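Local atomic coordinates of putative phosphomannomutase (Thermus thermophilus, PDB entry 1TUO), a protein that probably interconverts sugar phosphates by shifting the phosphoryl group within the sugar, as a magnesium-dependent mutase of the phosphohexose mutase family. Residues R66-S69 with G70-G74; R58-A61 with D62-A65; F93-H97 with L98-G102; G84-P87 with T88-S92. One frame throughout, in Å; residues are numbered along the deposited sequence.

In the fold
All four contacts are local ones, within the family's alpha/beta/alpha domain I. Along the chain they run contact 2, contact 1, contact 4, contact 3. Contact 2 starts helix 61-75 and contact 1 lies further along it, their centres about 13 Å apart; contact 4 starts helix 88-97 and contact 3 ends it, with centres about 12 Å apart. The two helices connect strands 50-55, 78-82 and 102-106, whose parallel core has 50-55 in the middle. Between the two pairs there is no touch; contacts 2 and 4 come nearest, about 7 Å between nearest atoms. Together they follow the chain through two successive strand-helix-strand passages, including how each helix starts and how the second one stops.

Contact 1 (R66-S69 with G70-G74); sequences RALS and GHLAG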
loop_
_atom_site.group_PDB
_atom_site.type_symbol
_atom_site.label_atom_id
_atom_site.label_comp_id
_atom_site.label_asym_id
_atom_site.label_seq_id
_atom_site.Cartn_x
_atom_site.Cartn_y
_atom_site.Cartn_z
ATOM N N ARG A 66 21.136 -7.514 4.766
ATOM C CA ARG A 66 22.234 -8.460 4.633
ATOM C C ARG A 66 22.464 -9.150 5.979
ATOM O O ARG A 66 22.719 -10.353 6.035
ATOM C CB ARG A 66 23.514 -7.741 4.186
ATOM C CG ARG A 66 23.478 -7.226 2.749
ATOM C CD ARG A 66 24.877 -6.850 2.258
ATOM N NE ARG A 66 25.468 -5.763 3.032
ATOM C CZ ARG A 66 25.253 -4.470 2.801
ATOM N NH1 ARG A 66 24.460 -4.090 1.810
ATOM N NH2 ARG A 66 25.836 -3.555 3.565
ATOM N N ALA A 67 22.352 -8.381 7.058
ATOM C CA ALA A 67 22.553 -8.913 8.405
ATOM C C ALA A 67 21.475 -9.943 8.736
ATOM O O ALA A 67 21.764 -11.009 9.285
ATOM C CB ALA A 67 22.522 -7.777 9.425
ATOM N N LEU A 68 20.230 -9.620 8.403
ATOM C CA LEU A 68 19.125 -10.538 8.666
ATOM C C LEU A 68 19.281 -11.813 7.835
ATOM O O LEU A 68 19.060 -12.923 8.333
ATOM C CB LEU A 68 17.783 -9.860 8.345
ATOM C CG LEU A 68 16.530 -10.740 8.395
ATOM C CD1 LEU A 68 16.358 -11.332 9.787
ATOM C CD2 LEU A 68 15.305 -9.908 8.001
ATOM N N SER A 69 19.666 -11.656 6.572
ATOM C CA SER A 69 19.835 -12.799 5.678
ATOM C C SER A 69 20.910 -13.740 6.209
ATOM O O SER A 69 20.714 -14.958 6.278
ATOM C CB SER A 69 20.202 -12.317 4.269
ATOM O OG SER A 69 19.153 -11.527 3.714
ATOM N N GLY A 70 22.046 -13.170 6.592
ATOM C CA GLY A 70 23.130 -13.981 7.112
ATOM C C GLY A 70 22.731 -14.713 8.380
ATOM O O GLY A 70 23.041 -15.894 8.543
ATOM N N HIS A 71 22.047 -14.017 9.284
ATOM C CA HIS A 71 21.622 -14.627 10.538
ATOM C C HIS A 71 20.681 -15.813 10.303
ATOM O O HIS A 71 20.862 -16.894 10.887
ATOM C CB HIS A 71 20.936 -13.580 11.429
ATOM C CG HIS A 71 20.759 -14.017 12.852
ATOM N ND1 HIS A 71 21.234 -13.286 13.920
ATOM C CD2 HIS A 71 20.155 -15.107 13.381
ATOM C CE1 HIS A 71 20.933 -13.909 15.046
ATOM N NE2 HIS A 71 20.276 -15.018 14.748
ATOM N N LEU A 72 19.675 -15.621 9.451
ATOM C CA LEU A 72 18.730 -16.695 9.174
ATOM C C LEU A 72 19.450 -17.873 8.522
ATOM O O LEU A 72 19.183 -19.025 8.852
ATOM C CB LEU A 72 17.597 -16.190 8.273
ATOM C CG LEU A 72 16.685 -15.136 8.913
ATOM C CD1 LEU A 72 15.642 -14.676 7.892
ATOM C CD2 LEU A 72 16.004 -15.721 10.159
ATOM N N ALA A 73 20.370 -17.579 7.608
ATOM C CA ALA A 73 21.130 -18.623 6.926
ATOM C C ALA A 73 21.973 -19.406 7.936
ATOM O O ALA A 73 22.110 -20.629 7.833
ATOM C CB ALA A 73 22.028 -18.000 5.851
ATOM N N GLY A 74 22.536 -18.695 8.907
ATOM C CA GLY A 74 23.346 -19.340 9.928
ATOM C C GLY A 74 22.527 -20.237 10.844
ATOM O O GLY A 74 23.075 -21.119 11.510
#
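Leu68 turns its CG to the side away from its backbone N (chi1 172°), which carries the branch forward along the helix, whereas Leu72, one turn later, keeps CG beside its own N (chi1 -66°) and so reaches back. The two branches meet obliquely, with CD1 of Leu68 3.9 Å from CD1 of Leu72. The same torsion lays Leu72 CG over the carbonyl oxygen of Leu68, at 3.3 Å, and that oxygen also takes the N-H of Leu72 at 3.0 Å. It is one of four successive backbone bonds of the alpha-helical kind, from Gly70 to Arg66, His71 to Ala67, Leu72 to Leu68 and Ala73 to Ser69. Helix 61-75 is the crossover of a beta-alpha-beta unit between parallel strands 50-55 and 78-82, and branched aliphatic residues suit its inner side: Leu72 rests on Val51 and Val79 of these strands and on Tyr39 of helix 29-45, which Leu68 meets through Leu32 and Ala36. Cutting Leu72 back to an alanine here would probably leave Leu68 CD1 without its mate and open a gap between helix and strands. Ser69, also facing the sheet, suits a buried place because its small OG is bonded to Ala65 O, within the helix itself. Next to the leucines, His71 sets CB 3.4 Å from Ala67 O and directs its ring away from Arg66-Ser69 toward helix 29-45, where ND1 is hydrogen-bonded to His33 and NE2 to the carboxylate of Glu37.

Contact 2 (R58-A61 with D62-A65); sequences RFLA and DAFA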
loop_
_atom_site.group_PDB
_atom_site.type_symbol
_atom_site.label_atom_id
_atom_site.label_comp_id
_atom_site.label_asym_id
_atom_site.label_seq_id
_atom_site.Cartn_x
_atom_site.Cartn_y
_atom_site.Cartn_z
ATOM N N ARG A 58 15.672 3.061 2.244
ATOM C CA ARG A 58 15.979 3.730 3.509
ATOM C C ARG A 58 17.432 3.539 3.914
ATOM O O ARG A 58 18.074 2.576 3.512
ATOM C CB ARG A 58 15.028 3.234 4.594
ATOM C CG ARG A 58 13.630 3.766 4.388
ATOM C CD ARG A 58 12.553 3.105 5.239
ATOM N NE ARG A 58 11.260 3.655 4.830
ATOM C CZ ARG A 58 10.728 4.761 5.339
ATOM N NH1 ARG A 58 11.360 5.426 6.301
ATOM N NH2 ARG A 58 9.597 5.246 4.843
ATOM N N PHE A 59 17.955 4.483 4.694
ATOM C CA PHE A 59 19.348 4.432 5.121
ATOM C C PHE A 59 19.667 3.130 5.858
ATOM O O PHE A 59 18.975 2.752 6.796
ATOM C CB PHE A 59 19.661 5.641 6.015
ATOM C CG PHE A 59 21.133 5.857 6.247
ATOM C CD1 PHE A 59 21.933 6.414 5.252
ATOM C CD2 PHE A 59 21.718 5.494 7.456
ATOM C CE1 PHE A 59 23.308 6.611 5.460
ATOM C CE2 PHE A 59 23.093 5.687 7.674
ATOM C CZ PHE A 59 23.883 6.243 6.676
ATOM N N LEU A 60 20.722 2.453 5.409
ATOM C CA LEU A 60 21.166 1.187 5.988
ATOM C C LEU A 60 20.191 0.025 5.808
ATOM O O LEU A 60 20.441 -1.067 6.318
ATOM C CB LEU A 60 21.474 1.343 7.482
ATOM C CG LEU A 60 22.788 2.039 7.854
ATOM C CD1 LEU A 60 22.815 2.272 9.356
ATOM C CD2 LEU A 60 23.975 1.188 7.413
ATOM N N ALA A 61 19.096 0.233 5.078
ATOM C CA ALA A 61 18.143 -0.867 4.891
ATOM C C ALA A 61 18.856 -2.054 4.251
ATOM O O ALA A 61 18.588 -3.219 4.583
ATOM C CB ALA A 61 16.974 -0.417 4.016
ATOM N N ASP A 62 19.765 -1.754 3.328
ATOM C CA ASP A 62 20.531 -2.792 2.658
ATOM C C ASP A 62 21.405 -3.547 3.657
ATOM O O ASP A 62 21.451 -4.781 3.653
ATOM C CB ASP A 62 21.375 -2.190 1.514
ATOM C CG ASP A 62 22.303 -1.053 1.961
ATOM O OD1 ASP A 62 22.187 -0.530 3.091
ATOM O OD2 ASP A 62 23.161 -0.666 1.137
ATOM N N ALA A 63 22.084 -2.810 4.533
ATOM C CA ALA A 63 22.940 -3.443 5.534
ATOM C C ALA A 63 22.132 -4.291 6.520
ATOM O O ALA A 63 22.561 -5.382 6.910
ATOM C CB ALA A 63 23.743 -2.380 6.288
ATOM N N PHE A 64 20.967 -3.791 6.925
ATOM C CA PHE A 64 20.115 -4.535 7.849
ATOM C C PHE A 64 19.622 -5.811 7.174
ATOM O O PHE A 64 19.535 -6.865 7.804
ATOM C CB PHE A 64 18.918 -3.684 8.287
ATOM C CG PHE A 64 19.254 -2.630 9.324
ATOM C CD1 PHE A 64 19.060 -1.284 9.054
ATOM C CD2 PHE A 64 19.720 -2.997 10.581
ATOM C CE1 PHE A 64 19.322 -0.311 10.029
ATOM C CE2 PHE A 64 19.985 -2.035 11.555
ATOM C CZ PHE A 64 19.782 -0.691 11.277
ATOM N N ALA A 65 19.297 -5.712 5.888
ATOM C CA ALA A 65 18.815 -6.874 5.144
ATOM C C ALA A 65 19.902 -7.941 5.002
ATOM O O ALA A 65 19.626 -9.139 5.091
ATOM C CB ALA A 65 18.317 -6.444 3.762
HETATM O O HOH W 1 19.654 0.844 1.759
#
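Leu60 and Phe64 meet where the chain enters the helix: CB of Leu60 lies 3.7 Å from CE1 of the Phe64 ring, and Leu60 O accepts the N-H of Phe64, with 2.8 Å between Leu60 O and Phe64 N. Further out, the branch CD2 of Leu60 touches Ala63 CB at 3.7 Å. A flexible apolar chain thus spans two helical residues from the N-cap position. Ala65 N repeats the backbone pattern by binding Ala61 O.

What sets Leu60 in place is a type II beta turn from Arg58 to Ala61, closed by Ala61 N on Arg58 O at 3.0 Å. Leu60 takes the third position with a positive phi of 66°, a conformation more usual for glycine. A water donates to Arg58 O at 2.9 Å and accepts from Asp62 N at 3.0 Å, so it serves an amide of the first turn. Asp62 folds back, CG in the crowded position (chi1 55°), and its OD1 takes Ala63 N at 2.7 Å from above the carboxylate plane; its negative charge is probably welcome at this helix start.

Beyond these, the guanidinium of Arg58 binds the carbonyls of Ser109, Asn111, Pro112 and Tyr115. The Phe64 ring stacks on Phe29, meets Phe27 edge-to-face and touches Leu116 of strand 115-122, while Ala61 and Ala65, small enough for close approach, lie against His55 of strand 50-55.

Contact 3 (F93-H97 with L98-G102); sequences FAVRH and LKAAG
A Schellman motif ends helix 88-97, and the chain leaves it for strand 102-106. Ala100 N reaches back to Val95 O at 2.9 Å, nearly in line with the carbonyl, and inside this loop Lys99 N binds Arg96 O at 3.1 Å, approaching from well above the carbonyl plane (71° out of it). Lys99 makes the reversal with a positive phi of 54°; glycine is the commoner choice, but a lysine is tolerated where its long chain can run outward. The preceding bond, Leu98 N to Ala94 O at 2.9 Å, is still helical.

The apolar contact usual in this motif is made by Val95 CG1 and Ala100 CB, 4.2 Å apart. With CG2 beside its backbone N, Val95 lays that methyl 3.7 Å from Gly102 O, so both branches face the returning chain. Leu98 packs its CG 3.4 Å from Ala94 O and continues onto Leu50 of strand 50-55, where Ala100, short enough to fit, also lies. His97 sets its CB 3.6 Å above one face of the Phe93 ring, offset toward the rim.

Chemically, the turn gives two carbonyls of the last helical turn, Val95 O and Arg96 O, their donors. The positive charge of Lys99 probably suits the helix's carboxyl end. His97 ND1 is buried with no partner in the model, a cost that would probably weigh against a proton on that nitrogen.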
loop_
_atom_site.group_PDB
_atom_site.type_symbol
_atom_site.label_atom_id
_atom_site.label_comp_id
_atom_site.label_asym_id
_atom_site.label_seq_id
_atom_site.Cartn_x
_atom_site.Cartn_y
_atom_site.Cartn_z
ATOM N N PHE A 93 5.918 -11.123 -4.032
ATOM C CA PHE A 93 5.810 -11.973 -5.210
ATOM C C PHE A 93 6.901 -13.044 -5.172
ATOM O O PHE A 93 6.645 -14.218 -5.451
ATOM C CB PHE A 93 5.982 -11.145 -6.484
ATOM C CG PHE A 93 6.393 -11.964 -7.678
ATOM C CD1 PHE A 93 5.471 -12.774 -8.337
ATOM C CD2 PHE A 93 7.715 -11.964 -8.106
ATOM C CE1 PHE A 93 5.871 -13.579 -9.411
ATOM C CE2 PHE A 93 8.124 -12.761 -9.173
ATOM C CZ PHE A 93 7.195 -13.570 -9.825
ATOM N N ALA A 94 8.118 -12.629 -4.832
ATOM C CA ALA A 94 9.253 -13.543 -4.778
ATOM C C ALA A 94 8.997 -14.690 -3.808
ATOM O O ALA A 94 9.353 -15.837 -4.073
ATOM C CB ALA A 94 10.510 -12.783 -4.380
ATOM N N VAL A 95 8.378 -14.381 -2.678
ATOM C CA VAL A 95 8.083 -15.414 -1.697
ATOM C C VAL A 95 7.220 -16.516 -2.309
ATOM O O VAL A 95 7.502 -17.701 -2.149
ATOM C CB VAL A 95 7.349 -14.826 -0.478
ATOM C CG1 VAL A 95 6.789 -15.948 0.387
ATOM C CG2 VAL A 95 8.316 -13.968 0.336
ATOM N N ARG A 96 6.168 -16.118 -3.012
ATOM C CA ARG A 96 5.261 -17.088 -3.613
ATOM C C ARG A 96 5.903 -17.769 -4.822
ATOM O O ARG A 96 5.803 -18.991 -4.992
ATOM C CB ARG A 96 3.964 -16.385 -4.022
ATOM C CG ARG A 96 2.905 -17.291 -4.624
ATOM C CD ARG A 96 1.716 -16.471 -5.101
ATOM N NE ARG A 96 0.818 -17.233 -5.964
ATOM C CZ ARG A 96 -0.358 -16.593 -5.821
ATOM N NH1 ARG A 96 -0.687 -15.472 -5.203
ATOM N NH2 ARG A 96 -1.169 -17.114 -6.745
ATOM N N HIS A 97 6.580 -16.979 -5.647
ATOM C CA HIS A 97 7.225 -17.500 -6.850
ATOM C C HIS A 97 8.302 -18.539 -6.546
ATOM O O HIS A 97 8.436 -19.536 -7.263
ATOM C CB HIS A 97 7.830 -16.346 -7.652
ATOM C CG HIS A 97 8.343 -16.747 -9.001
ATOM N ND1 HIS A 97 9.686 -16.876 -9.281
ATOM C CD2 HIS A 97 7.689 -17.043 -10.150
ATOM C CE1 HIS A 97 9.838 -17.227 -10.546
ATOM N NE2 HIS A 97 8.641 -17.335 -11.095
ATOM N N LEU A 98 9.067 -18.310 -5.485
ATOM C CA LEU A 98 10.133 -19.231 -5.099
ATOM C C LEU A 98 9.670 -20.325 -4.141
ATOM O O LEU A 98 10.477 -21.137 -3.675
ATOM C CB LEU A 98 11.293 -18.451 -4.472
ATOM C CG LEU A 98 12.009 -17.469 -5.403
ATOM C CD1 LEU A 98 13.106 -16.752 -4.638
ATOM C CD2 LEU A 98 12.602 -18.226 -6.594
ATOM N N LYS A 99 8.371 -20.341 -3.854
ATOM C CA LYS A 99 7.767 -21.317 -2.952
ATOM C C LYS A 99 8.468 -21.324 -1.598
ATOM O O LYS A 99 8.755 -22.380 -1.026
ATOM C CB LYS A 99 7.802 -22.714 -3.590
ATOM C CG LYS A 99 7.283 -22.715 -5.024
ATOM C CD LYS A 99 6.812 -24.092 -5.474
ATOM C CE LYS A 99 5.545 -24.507 -4.740
ATOM N NZ LYS A 99 4.333 -24.328 -5.592
ATOM N N ALA A 100 8.732 -20.124 -1.092
ATOM C CA ALA A 100 9.400 -19.948 0.188
ATOM C C ALA A 100 8.429 -20.105 1.350
ATOM O O ALA A 100 7.218 -20.012 1.178
ATOM C CB ALA A 100 10.049 -18.565 0.240
ATOM N N ALA A 101 8.979 -20.338 2.533
ATOM C CA ALA A 101 8.181 -20.498 3.736
ATOM C C ALA A 101 7.735 -19.126 4.222
ATOM O O ALA A 101 6.779 -19.001 4.981
ATOM C CB ALA A 101 9.002 -21.197 4.811
ATOM N N GLY A 102 8.441 -18.092 3.781
ATOM C CA GLY A 102 8.077 -16.747 4.187
ATOM C C GLY A 102 9.049 -15.718 3.662
ATOM O O GLY A 102 9.995 -16.057 2.957
#

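Contact 4 (G84-P87 with T88-S92); sequences GPVP and TPLLS
Thr88 follows Pro87 as first residue of the helix, and its OG1 is hydrogen-bonded to Asp251, which ties the helix start to another loop. Pro89 comes next, its ring meeting Pro87 at one corner, with CG of Pro89 3.7 Å from CB of Pro87; it also touches Tyr160 of helix 157-165. Lacking an N-H, a proline suits the first turn, where an amide would find no helical carbonyl to bind. Trimming the ring to a glycine here would probably lose both contacts and set the first turn free to flex. Leu90 sends CG to the far side from its N (chi1 171°), so that CD2 meets Val86 CG1 at 3.6 Å, the two side chains crossing at about a right angle. Its CB lies 3.9 Å from CD of Pro87, and its N-H makes a weak bond to Pro87 O. Leu91 N gives that oxygen a straighter bond of 3.3 Å, in the carbonyl plane. Ser92 N continues the helix by binding Thr88 O, while its OG binds Glu345. With Pro87 at the N-cap, this is a proline-rich start to helix 88-97, one of the helices that link the parallel strands of an alpha/beta/alpha sandwich domain.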
loop_
_atom_site.group_PDB
_atom_site.type_symbol
_atom_site.label_atom_id
_atom_site.label_comp_id
_atom_site.label_asym_id
_atom_site.label_seq_id
_atom_site.Cartn_x
_atom_site.Cartn_y
_atom_site.Cartn_z
ATOM N N GLY A 84 19.436 -5.260 -4.732
ATOM C CA GLY A 84 19.094 -3.852 -4.752
ATOM C C GLY A 84 17.786 -3.516 -4.074
ATOM O O GLY A 84 17.090 -4.407 -3.590
ATOM N N PRO A 85 17.432 -2.225 -4.007
ATOM C CA PRO A 85 16.165 -1.871 -3.362
ATOM C C PRO A 85 15.015 -2.424 -4.189
ATOM O O PRO A 85 15.058 -2.392 -5.423
ATOM C CB PRO A 85 16.190 -0.347 -3.357
ATOM C CG PRO A 85 16.959 -0.019 -4.615
ATOM C CD PRO A 85 18.095 -1.035 -4.576
ATOM N N VAL A 86 13.995 -2.939 -3.515
ATOM C CA VAL A 86 12.850 -3.497 -4.216
ATOM C C VAL A 86 11.516 -3.086 -3.600
ATOM O O VAL A 86 11.427 -2.796 -2.407
ATOM C CB VAL A 86 12.878 -5.057 -4.210
ATOM C CG1 VAL A 86 14.119 -5.578 -4.921
ATOM C CG2 VAL A 86 12.833 -5.568 -2.776
ATOM N N PRO A 87 10.458 -3.055 -4.419
ATOM C CA PRO A 87 9.128 -2.695 -3.924
ATOM C C PRO A 87 8.642 -3.855 -3.051
ATOM O O PRO A 87 8.994 -5.021 -3.294
ATOM C CB PRO A 87 8.282 -2.608 -5.195
ATOM C CG PRO A 87 9.265 -2.328 -6.272
ATOM C CD PRO A 87 10.466 -3.145 -5.891
ATOM N N THR A 88 7.841 -3.543 -2.039
ATOM C CA THR A 88 7.284 -4.581 -1.180
ATOM C C THR A 88 6.589 -5.660 -2.021
ATOM O O THR A 88 6.782 -6.858 -1.790
ATOM C CB THR A 88 6.277 -3.970 -0.172
ATOM O OG1 THR A 88 7.010 -3.400 0.921
ATOM C CG2 THR A 88 5.296 -5.027 0.359
ATOM N N PRO A 89 5.772 -5.253 -3.004
ATOM C CA PRO A 89 5.109 -6.289 -3.807
ATOM C C PRO A 89 6.057 -7.247 -4.528
ATOM O O PRO A 89 5.703 -8.404 -4.750
ATOM C CB PRO A 89 4.224 -5.485 -4.765
ATOM C CG PRO A 89 4.876 -4.114 -4.801
ATOM C CD PRO A 89 5.270 -3.918 -3.365
ATOM N N LEU A 90 7.253 -6.787 -4.897
ATOM C CA LEU A 90 8.205 -7.682 -5.557
ATOM C C LEU A 90 8.685 -8.722 -4.534
ATOM O O LEU A 90 8.843 -9.906 -4.850
ATOM C CB LEU A 90 9.410 -6.909 -6.110
ATOM C CG LEU A 90 10.584 -7.762 -6.625
ATOM C CD1 LEU A 90 10.078 -8.743 -7.676
ATOM C CD2 LEU A 90 11.673 -6.863 -7.213
ATOM N N LEU A 91 8.923 -8.284 -3.303
ATOM C CA LEU A 91 9.360 -9.220 -2.275
ATOM C C LEU A 91 8.248 -10.235 -2.013
ATOM O O LEU A 91 8.495 -11.441 -1.945
ATOM C CB LEU A 91 9.733 -8.462 -0.993
ATOM C CG LEU A 91 10.230 -9.229 0.245
ATOM C CD1 LEU A 91 9.045 -9.794 1.012
ATOM C CD2 LEU A 91 11.206 -10.324 -0.163
ATOM N N SER A 92 7.014 -9.759 -1.894
ATOM C CA SER A 92 5.895 -10.666 -1.648
ATOM C C SER A 92 5.728 -11.629 -2.821
ATOM O O SER A 92 5.448 -12.814 -2.637
ATOM C CB SER A 92 4.607 -9.877 -1.410
ATOM O OG SER A 92 4.690 -9.135 -0.198
#